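Local coordinates for pyocin-S2 (Pseudomonas aeruginosa, PDB 5ODW), which kills sensitive bacteria by breaking down their chromosomal DNA and blocking lipid synthesis, and is represented here by its N-terminal part, bound to another protein, at residues N126-S131 against L156-S161; S139-Q144 against K150-F155. One frame throughout, in Å; residues are numbered along the deposited sequence.

From the N terminus the chain forms a short two-stranded antiparallel hairpin (12-14, 24-26), then helices 47-70, 72-86 and 96-121. The loop that follows carries residues 126-131, and contact 1 brings it onto the long helix 153-204 at 156-161, closing a largely helical excursion of 24 residues. Within this excursion contact 2 closes the much shorter turn between helix 133-148 and the start of the same long helix. The centres of the two contacts lie about 11 Å apart, and Gln144 joins them: its OE1 is 2.7 Å from His159 NE2 and its NE2 is 3.3 Å from Tyr128 OH, both probable hydrogen bonds. Together they tie loop, helix 133-148 and helix 153-204 into one unit.

Contact 1 (N126-S131 against L156-S161); sequences NLYTAS and LDRHMS
Tyr128 meets Arg158 with one ring face and His159 with its edge, fixing to the side of helix 153-204 an interhelix loop shaped by an Asx motif. The compact part is aromatic and aliphatic. Arg158 CG lies over the tyrosine, 3.9 Å from the ring centroid and displaced toward the rim, in a CH-pi contact. At the ring's edge, Tyr128 CE1 points at the face of His159 in a T-shaped pair, with centroids 5.5 Å apart and planes at 84°. With CG anti to the carbonyl carbon (chi1 -69°), the phenol is carried out across both helix side chains. Polar ends on this side are satisfied within helix 133-148: Gln144 is the polar partner of both rings, while His159 ND1 bonds to Ser137 OG, leaving the imidazole held at both nitrogens.

Toward Asn126 the contact loosens. Bent at chi2, the Arg158 chain runs on from above the phenol toward its CD2/CE2 side, NE coming 3.5 Å from Tyr128 CE2, but the guanidinium is tilted against the ring and makes no flat stack. Its NH2 stays 4.3 Å from Asn126 ND2 and instead bonds to the backbone of the chain of another protein, against which Asn126, Leu127 and Tyr128 also pack; NH1 pairs with Glu162. This outer side of the contact thus forms part of an interface between proteins. The loop itself is held by its own amide side chain: Thr129 N donates to Asn126 OD1 over 2.8 Å, with an N-H...O angle of 151°, and Asn126 N returns a bond to Thr129 OG1.

Contact 2 (S139-Q144 against K150-F155); sequences SMYQSQ and KFYGEF
The Tyr141 ring has the backbone carbon of Phe155 at its edge, in plane, 3.9 Å from CE1, and Phe155 CB approaches the same CE1 obliquely at 3.8 Å; the ring also meets His159 edge-to-face and Tyr54 at a shallow angle. The Phe155 ring carries Glu154 CG on one face and Lys150 CG at its edge, whereas Gln144 CB comes to its CD1 at a slant, 3.8 Å away. On Tyr152, one face is occupied by Phe151 CE1. Across the contact Tyr152 offers its CB, which lies 3.4 Å from Tyr141 OH; the two tyrosine side chains run alongside each other and point the same way. Tyr141 extends there because its CG is anti to the backbone N (chi1 174°), and its hydroxyl is held by Gly50 O. The amide of Gln144 is inclined 60° to the phenyl plane, so it passes the ring without stacking; its two bonds to His159 and Tyr128 should fix its flip.

The packing closes the helical hairpin in which helix 133-148 turns into helix 153-204. Helix 47-70 adds a third wall, with Met51 on Tyr141 and Thr49 and Glu53 on Tyr152, while Leu145 of helix 133-148 touches both Tyr152 and Phe155.

Contact 1 (N126-S131 against L156-S161)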
loop_
_atom_site.group_PDB
_atom_site.type_symbol
_atom_site.label_atom_id
_atom_site.label_comp_id
_atom_site.label_asym_id
_atom_site.label_seq_id
_atom_site.Cartn_x
_atom_site.Cartn_y
_atom_site.Cartn_z
ATOM N N ASN C 126 -12.798 -33.100 -9.768
ATOM C CA ASN C 126 -12.125 -31.850 -9.463
ATOM C C ASN C 126 -10.646 -32.004 -9.821
ATOM O O ASN C 126 -10.210 -33.077 -10.234
ATOM C CB ASN C 126 -12.341 -31.415 -8.012
ATOM C CG ASN C 126 -11.710 -32.354 -7.022
ATOM O OD1 ASN C 126 -10.645 -32.903 -7.271
ATOM N ND2 ASN C 126 -12.360 -32.539 -5.884
ATOM N N LEU C 127 -9.867 -30.944 -9.672
ATOM C CA LEU C 127 -8.449 -31.007 -10.017
ATOM C C LEU C 127 -7.685 -32.055 -9.205
ATOM O O LEU C 127 -6.792 -32.718 -9.726
ATOM C CB LEU C 127 -7.799 -29.631 -9.878
ATOM C CG LEU C 127 -8.270 -28.611 -10.914
ATOM C CD1 LEU C 127 -7.457 -27.331 -10.832
ATOM C CD2 LEU C 127 -8.169 -29.216 -12.301
ATOM N N TYR C 128 -8.020 -32.182 -7.927
ATOM C CA TYR C 128 -7.393 -33.153 -7.044
ATOM C C TYR C 128 -7.621 -34.616 -7.444
ATOM O O TYR C 128 -6.725 -35.442 -7.311
ATOM C CB TYR C 128 -7.886 -32.957 -5.615
ATOM C CG TYR C 128 -7.426 -31.686 -4.944
ATOM C CD1 TYR C 128 -6.083 -31.457 -4.692
ATOM C CD2 TYR C 128 -8.340 -30.733 -4.530
ATOM C CE1 TYR C 128 -5.664 -30.304 -4.063
ATOM C CE2 TYR C 128 -7.928 -29.578 -3.901
ATOM C CZ TYR C 128 -6.591 -29.371 -3.670
ATOM O OH TYR C 128 -6.185 -28.221 -3.044
ATOM N N THR C 129 -8.824 -34.938 -7.908
ATOM C CA THR C 129 -9.167 -36.314 -8.274
ATOM C C THR C 129 -8.760 -36.750 -9.678
ATOM O O THR C 129 -8.929 -37.909 -10.037
ATOM C CB THR C 129 -10.671 -36.602 -8.107
ATOM O OG1 THR C 129 -11.396 -36.028 -9.197
ATOM C CG2 THR C 129 -11.190 -36.041 -6.800
ATOM N N ALA C 130 -8.223 -35.835 -10.471
ATOM C CA ALA C 130 -7.818 -36.166 -11.833
ATOM C C ALA C 130 -6.702 -37.200 -11.846
ATOM O O ALA C 130 -5.850 -37.225 -10.966
ATOM C CB ALA C 130 -7.388 -34.917 -12.584
ATOM N N SER C 131 -6.715 -38.055 -12.861
ATOM C CA SER C 131 -5.716 -39.106 -12.998
ATOM C C SER C 131 -4.326 -38.506 -13.143
ATOM O O SER C 131 -3.346 -39.041 -12.635
ATOM C CB SER C 131 -6.040 -39.990 -14.203
ATOM O OG SER C 131 -6.131 -39.226 -15.387
ATOM N N LEU C 156 -0.516 -28.209 1.488
ATOM C CA LEU C 156 0.394 -29.328 1.612
ATOM C C LEU C 156 -0.335 -30.571 2.126
ATOM O O LEU C 156 -0.163 -31.640 1.539
ATOM C CB LEU C 156 1.572 -28.923 2.516
ATOM C CG LEU C 156 2.634 -29.978 2.851
ATOM C CD1 LEU C 156 3.380 -30.460 1.607
ATOM C CD2 LEU C 156 3.607 -29.428 3.852
ATOM N N ASP C 157 -1.179 -30.425 3.179
ATOM C CA ASP C 157 -1.935 -31.533 3.750
ATOM C C ASP C 157 -2.931 -32.092 2.747
ATOM O O ASP C 157 -3.034 -33.313 2.609
ATOM C CB ASP C 157 -2.620 -31.119 5.063
ATOM C CG ASP C 157 -1.708 -31.119 6.292
ATOM O OD1 ASP C 157 -0.552 -31.600 6.179
ATOM O OD2 ASP C 157 -2.167 -30.663 7.385
ATOM N N ARG C 158 -3.608 -31.200 1.993
ATOM C CA ARG C 158 -4.568 -31.592 0.959
ATOM C C ARG C 158 -3.891 -32.325 -0.200
ATOM O O ARG C 158 -4.370 -33.384 -0.583
ATOM C CB ARG C 158 -5.413 -30.394 0.479
ATOM C CG ARG C 158 -6.587 -30.798 -0.421
ATOM C CD ARG C 158 -7.956 -30.701 0.241
ATOM N NE ARG C 158 -9.026 -30.612 -0.765
ATOM C CZ ARG C 158 -9.848 -31.607 -1.085
ATOM N NH1 ARG C 158 -9.770 -32.772 -0.453
ATOM N NH2 ARG C 158 -10.769 -31.438 -2.029
ATOM N N HIS C 159 -2.781 -31.774 -0.746
ATOM C CA HIS C 159 -2.047 -32.390 -1.863
ATOM C C HIS C 159 -1.518 -33.777 -1.506
ATOM O O HIS C 159 -1.560 -34.667 -2.350
ATOM C CB HIS C 159 -0.904 -31.493 -2.372
ATOM C CG HIS C 159 -1.323 -30.445 -3.358
ATOM N ND1 HIS C 159 -0.951 -30.515 -4.689
ATOM C CD2 HIS C 159 -2.006 -29.295 -3.162
ATOM C CE1 HIS C 159 -1.445 -29.428 -5.262
ATOM N NE2 HIS C 159 -2.081 -28.664 -4.384
ATOM N N MET C 160 -1.044 -33.966 -0.256
ATOM C CA MET C 160 -0.494 -35.251 0.199
ATOM C C MET C 160 -1.610 -36.281 0.451
ATOM O O MET C 160 -1.496 -37.406 -0.033
ATOM C CB MET C 160 0.481 -35.094 1.390
ATOM C CG MET C 160 1.746 -34.209 1.118
ATOM S SD MET C 160 2.877 -34.529 -0.286
ATOM C CE MET C 160 2.161 -33.567 -1.536
ATOM N N SER C 161 -2.713 -35.890 1.132
ATOM C CA SER C 161 -3.892 -36.756 1.344
ATOM C C SER C 161 -4.485 -37.227 0.003
ATOM O O SER C 161 -4.826 -38.398 -0.133
ATOM C CB SER C 161 -4.964 -36.048 2.173
ATOM O OG SER C 161 -4.497 -35.732 3.476
#

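Contact 2 (S139-Q144 against K150-F155)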
loop_
_atom_site.group_PDB
_atom_site.type_symbol
_atom_site.label_atom_id
_atom_site.label_comp_id
_atom_site.label_asym_id
_atom_site.label_seq_id
_atom_site.Cartn_x
_atom_site.Cartn_y
_atom_site.Cartn_z
ATOM N N SER C 139 3.219 -28.251 -9.622
ATOM C CA SER C 139 2.890 -27.007 -10.321
ATOM C C SER C 139 1.656 -26.295 -9.757
ATOM O O SER C 139 1.645 -25.080 -9.609
ATOM C CB SER C 139 2.673 -27.296 -11.801
ATOM O OG SER C 139 3.544 -28.320 -12.241
ATOM N N MET C 140 0.621 -27.077 -9.464
ATOM C CA MET C 140 -0.654 -26.620 -8.881
ATOM C C MET C 140 -0.461 -26.018 -7.478
ATOM O O MET C 140 -1.019 -24.959 -7.188
ATOM C CB MET C 140 -1.631 -27.808 -8.815
ATOM C CG MET C 140 -3.027 -27.443 -8.376
ATOM S SD MET C 140 -4.000 -28.899 -7.938
ATOM C CE MET C 140 -5.342 -28.123 -7.050
ATOM N N TYR C 141 0.318 -26.716 -6.618
ATOM C CA TYR C 141 0.648 -26.335 -5.243
ATOM C C TYR C 141 1.339 -24.977 -5.199
ATOM O O TYR C 141 0.907 -24.087 -4.463
ATOM C CB TYR C 141 1.513 -27.434 -4.592
ATOM C CG TYR C 141 2.058 -27.142 -3.204
ATOM C CD1 TYR C 141 1.267 -27.318 -2.071
ATOM C CD2 TYR C 141 3.400 -26.819 -3.015
ATOM C CE1 TYR C 141 1.782 -27.115 -0.790
ATOM C CE2 TYR C 141 3.926 -26.620 -1.741
ATOM C CZ TYR C 141 3.116 -26.780 -0.629
ATOM O OH TYR C 141 3.637 -26.597 0.630
ATOM N N GLN C 142 2.385 -24.812 -6.007
ATOM C CA GLN C 142 3.153 -23.576 -6.083
ATOM C C GLN C 142 2.276 -22.423 -6.558
ATOM O O GLN C 142 2.421 -21.326 -6.037
ATOM C CB GLN C 142 4.385 -23.753 -6.979
ATOM C CG GLN C 142 5.392 -22.619 -6.851
ATOM C CD GLN C 142 6.415 -22.612 -7.946
ATOM O OE1 GLN C 142 7.621 -22.691 -7.698
ATOM N NE2 GLN C 142 5.959 -22.512 -9.181
ATOM N N SER C 143 1.337 -22.682 -7.502
ATOM C CA SER C 143 0.386 -21.700 -8.027
ATOM C C SER C 143 -0.565 -21.258 -6.924
ATOM O O SER C 143 -0.859 -20.066 -6.823
ATOM C CB SER C 143 -0.417 -22.292 -9.169
ATOM O OG SER C 143 0.455 -22.764 -10.178
ATOM N N GLN C 144 -1.021 -22.211 -6.081
ATOM C CA GLN C 144 -1.900 -21.957 -4.940
ATOM C C GLN C 144 -1.203 -21.114 -3.880
ATOM O O GLN C 144 -1.828 -20.197 -3.364
ATOM C CB GLN C 144 -2.413 -23.263 -4.343
ATOM C CG GLN C 144 -3.533 -23.859 -5.156
ATOM C CD GLN C 144 -3.932 -25.221 -4.696
ATOM O OE1 GLN C 144 -3.116 -26.134 -4.627
ATOM N NE2 GLN C 144 -5.218 -25.396 -4.420
ATOM N N LYS C 150 -0.983 -17.073 1.447
ATOM C CA LYS C 150 -1.155 -17.600 2.799
ATOM C C LYS C 150 -0.287 -18.830 3.089
ATOM O O LYS C 150 0.469 -19.294 2.230
ATOM C CB LYS C 150 -2.637 -17.847 3.137
ATOM C CG LYS C 150 -3.400 -18.815 2.247
ATOM C CD LYS C 150 -4.900 -18.638 2.479
ATOM C CE LYS C 150 -5.717 -19.758 1.901
ATOM N NZ LYS C 150 -7.122 -19.675 2.346
ATOM N N PHE C 151 -0.364 -19.296 4.348
ATOM C CA PHE C 151 0.382 -20.413 4.895
ATOM C C PHE C 151 0.146 -21.715 4.139
ATOM O O PHE C 151 -0.997 -22.065 3.854
ATOM C CB PHE C 151 0.102 -20.557 6.393
ATOM C CG PHE C 151 0.978 -21.586 7.059
ATOM C CD1 PHE C 151 2.347 -21.383 7.179
ATOM C CD2 PHE C 151 0.440 -22.773 7.538
ATOM C CE1 PHE C 151 3.154 -22.349 7.779
ATOM C CE2 PHE C 151 1.253 -23.732 8.139
ATOM C CZ PHE C 151 2.603 -23.524 8.243
ATOM N N TYR C 152 1.251 -22.426 3.838
ATOM C CA TYR C 152 1.313 -23.661 3.063
ATOM C C TYR C 152 0.565 -24.836 3.668
ATOM O O TYR C 152 -0.016 -25.610 2.918
ATOM C CB TYR C 152 2.762 -24.053 2.734
ATOM C CG TYR C 152 3.677 -24.273 3.921
ATOM C CD1 TYR C 152 3.801 -25.532 4.508
ATOM C CD2 TYR C 152 4.496 -23.249 4.395
ATOM C CE1 TYR C 152 4.655 -25.747 5.590
ATOM C CE2 TYR C 152 5.381 -23.462 5.455
ATOM C CZ TYR C 152 5.440 -24.708 6.062
ATOM O OH TYR C 152 6.298 -24.917 7.110
ATOM N N GLY C 153 0.573 -24.942 4.993
ATOM C CA GLY C 153 -0.054 -26.006 5.776
ATOM C C GLY C 153 -1.283 -26.716 5.235
ATOM O O GLY C 153 -1.272 -27.947 5.116
ATOM N N GLU C 154 -2.356 -25.951 4.916
ATOM C CA GLU C 154 -3.620 -26.516 4.405
ATOM C C GLU C 154 -3.475 -27.124 3.011
ATOM O O GLU C 154 -4.065 -28.169 2.738
ATOM C CB GLU C 154 -4.787 -25.494 4.467
ATOM C CG GLU C 154 -4.704 -24.327 3.483
ATOM C CD GLU C 154 -5.397 -23.045 3.895
ATOM O OE1 GLU C 154 -4.687 -22.040 4.135
ATOM O OE2 GLU C 154 -6.648 -23.043 3.964
ATOM N N PHE C 155 -2.675 -26.478 2.146
ATOM C CA PHE C 155 -2.425 -26.896 0.766
ATOM C C PHE C 155 -1.638 -28.177 0.726
ATOM O O PHE C 155 -2.043 -29.118 0.025
ATOM C CB PHE C 155 -1.681 -25.796 -0.023
ATOM C CG PHE C 155 -2.449 -24.507 -0.060
ATOM C CD1 PHE C 155 -3.581 -24.374 -0.868
ATOM C CD2 PHE C 155 -2.086 -23.441 0.753
ATOM C CE1 PHE C 155 -4.323 -23.189 -0.874
ATOM C CE2 PHE C 155 -2.824 -22.252 0.739
ATOM C CZ PHE C 155 -3.933 -22.133 -0.079
#